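Local coordinates for BZZ1 protein (Saccharomyces cerevisiae, PDB 2A28) that acts in endocytosis and trafficking to the vacuole and, with type I myosins, restores actin polarity after salt stress, represented here by its second SH3 domain, at residues 27-32 / 45-50. Sequence-based numbering, arbitrary orientation.
Sequences VIRGDD and KGLFPT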
loop_
_atom_site.group_PDB
_atom_site.type_symbol
_atom_site.label_atom_id
_atom_site.label_comp_id
_atom_site.label_asym_id
_atom_site.label_seq_id
_atom_site.Cartn_x
_atom_site.Cartn_y
_atom_site.Cartn_z
ATOM N N VAL A 27 -3.714 7.235 0.613
ATOM C CA VAL A 27 -3.822 6.905 -0.796
ATOM C C VAL A 27 -3.474 8.113 -1.637
ATOM O O VAL A 27 -4.046 9.171 -1.443
ATOM C CB VAL A 27 -5.232 6.470 -1.139
ATOM C CG1 VAL A 27 -5.434 6.305 -2.633
ATOM C CG2 VAL A 27 -5.503 5.150 -0.390
ATOM N N ILE A 28 -2.547 7.905 -2.577
ATOM C CA ILE A 28 -2.188 8.920 -3.561
ATOM C C ILE A 28 -2.845 8.620 -4.887
ATOM O O ILE A 28 -3.424 9.556 -5.491
ATOM C CB ILE A 28 -0.676 9.047 -3.655
ATOM C CG1 ILE A 28 -0.035 9.490 -2.302
ATOM C CG2 ILE A 28 -0.240 10.012 -4.761
ATOM C CD1 ILE A 28 1.475 9.382 -2.281
ATOM N N ARG A 29 -2.848 7.388 -5.358
ATOM C CA ARG A 29 -3.482 6.941 -6.610
ATOM C C ARG A 29 -4.149 5.619 -6.285
ATOM O O ARG A 29 -3.488 4.669 -5.888
ATOM C CB ARG A 29 -2.483 6.893 -7.785
ATOM C CG ARG A 29 -3.023 6.729 -9.195
ATOM C CD ARG A 29 -3.314 5.304 -9.616
ATOM N NE ARG A 29 -2.109 4.514 -9.715
ATOM C CZ ARG A 29 -1.963 3.236 -9.373
ATOM N NH1 ARG A 29 -2.946 2.497 -8.846
ATOM N NH2 ARG A 29 -0.820 2.673 -9.513
ATOM N N GLY A 30 -5.469 5.593 -6.368
ATOM C CA GLY A 30 -6.219 4.422 -5.968
ATOM C C GLY A 30 -6.057 3.343 -6.987
ATOM O O GLY A 30 -5.598 3.483 -8.121
ATOM N N ASP A 31 -6.563 2.170 -6.606
ATOM C CA ASP A 31 -6.503 1.038 -7.522
ATOM C C ASP A 31 -7.242 1.313 -8.807
ATOM O O ASP A 31 -8.391 1.645 -8.748
ATOM C CB ASP A 31 -7.084 -0.196 -6.808
ATOM C CG ASP A 31 -6.697 -1.490 -7.446
ATOM O OD1 ASP A 31 -6.528 -1.645 -8.673
ATOM O OD2 ASP A 31 -6.395 -2.453 -6.740
ATOM N N ASP A 32 -6.529 1.118 -9.917
ATOM C CA ASP A 32 -7.156 1.357 -11.197
ATOM C C ASP A 32 -7.549 0.093 -11.898
ATOM O O ASP A 32 -7.760 0.087 -13.124
ATOM C CB ASP A 32 -6.179 2.125 -12.114
ATOM C CG ASP A 32 -4.771 1.528 -12.059
ATOM O OD1 ASP A 32 -3.769 2.222 -12.359
ATOM O OD2 ASP A 32 -4.675 0.312 -11.726
ATOM N N LYS A 45 6.732 5.749 0.434
ATOM C CA LYS A 45 5.793 5.865 -0.695
ATOM C C LYS A 45 6.077 4.861 -1.768
ATOM O O LYS A 45 7.219 4.701 -2.193
ATOM C CB LYS A 45 5.997 7.288 -1.232
ATOM C CG LYS A 45 5.045 7.638 -2.345
ATOM C CD LYS A 45 4.947 9.169 -2.543
ATOM C CE LYS A 45 6.326 9.718 -2.864
ATOM N NZ LYS A 45 6.192 11.130 -3.359
ATOM N N GLY A 46 5.037 4.204 -2.235
ATOM C CA GLY A 46 5.142 3.267 -3.322
ATOM C C GLY A 46 3.889 2.483 -3.490
ATOM O O GLY A 46 2.801 2.776 -2.936
ATOM N N LEU A 47 3.958 1.473 -4.333
ATOM C CA LEU A 47 2.879 0.593 -4.656
ATOM C C LEU A 47 2.770 -0.570 -3.649
ATOM O O LEU A 47 3.734 -1.181 -3.259
ATOM C CB LEU A 47 3.070 -0.067 -6.037
ATOM C CG LEU A 47 3.161 0.888 -7.221
ATOM C CD1 LEU A 47 3.569 0.156 -8.479
ATOM C CD2 LEU A 47 1.820 1.577 -7.442
ATOM N N PHE A 48 1.517 -0.899 -3.328
ATOM C CA PHE A 48 1.256 -2.051 -2.454
ATOM C C PHE A 48 -0.050 -2.698 -2.901
ATOM O O PHE A 48 -0.892 -2.060 -3.555
ATOM C CB PHE A 48 1.132 -1.642 -0.962
ATOM C CG PHE A 48 0.095 -0.594 -0.729
ATOM C CD1 PHE A 48 -1.192 -0.940 -0.327
ATOM C CD2 PHE A 48 0.346 0.741 -0.899
ATOM C CE1 PHE A 48 -2.172 -0.015 -0.155
ATOM C CE2 PHE A 48 -0.598 1.691 -0.725
ATOM C CZ PHE A 48 -1.872 1.333 -0.308
ATOM N N PRO A 49 -0.270 -3.967 -2.543
ATOM C CA PRO A 49 -1.494 -4.623 -3.006
ATOM C C PRO A 49 -2.731 -4.153 -2.262
ATOM O O PRO A 49 -2.848 -4.271 -1.042
ATOM C CB PRO A 49 -1.237 -6.114 -2.785
ATOM C CG PRO A 49 0.227 -6.244 -2.507
ATOM C CD PRO A 49 0.650 -4.921 -1.926
ATOM N N THR A 50 -3.716 -3.665 -3.003
ATOM C CA THR A 50 -4.938 -3.141 -2.440
ATOM C C THR A 50 -5.647 -4.129 -1.540
ATOM O O THR A 50 -6.188 -3.794 -0.491
ATOM C CB THR A 50 -5.886 -2.747 -3.599
ATOM O OG1 THR A 50 -5.106 -1.956 -4.488
ATOM C CG2 THR A 50 -7.117 -2.007 -3.165
#
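Thr50 OG1 donates its proton to Asp31 OD2 at 2.6 Å, the one hydrogen bond joining residues 27-32 to 45-50. The hydroxyl meets the carboxylate obliquely, from above its plane (36° out), and also pairs with the hydroxyl of Thr37. With CG anti to the backbone N (chi1 -162°), Asp31 swings its carboxylate to Thr50, while its other oxygen, OD1, accepts the backbone N-H groups of Gly33 and Gly35. Both carboxylate oxygens are thus engaged, and an alanine here would probably leave the Thr50 hydroxyl without this acceptor and those two amides without their shared mate, freeing the turn to shift.

Arg29 folds back through bends at chi2 and chi3, which bring NH1 2.9 Å from Gly30 O in a nearly straight bond (170°), the donor lying above the carbonyl plane. Asp32 OD1 lies above one guanidinium face, displaced toward its rim, a long, charge-only pairing at 3.6 Å from Arg29 NH1. Arg29 NH2 rests against Leu47 CD2 at 3.5 Å. Farther along, Ile28 CD1 presses on Lys45 CD, also 3.5 Å and tight for two carbons, the side chains crossing at about a right angle. Both also touch Tyr38, opposite which Ile28 and Arg29 form a classic beta bulge; from it the connection between strands 24-27 and 36-41, the n-Src loop of the SH3 fold, reaches over to strand 44-49 and the 3-10 turn after it.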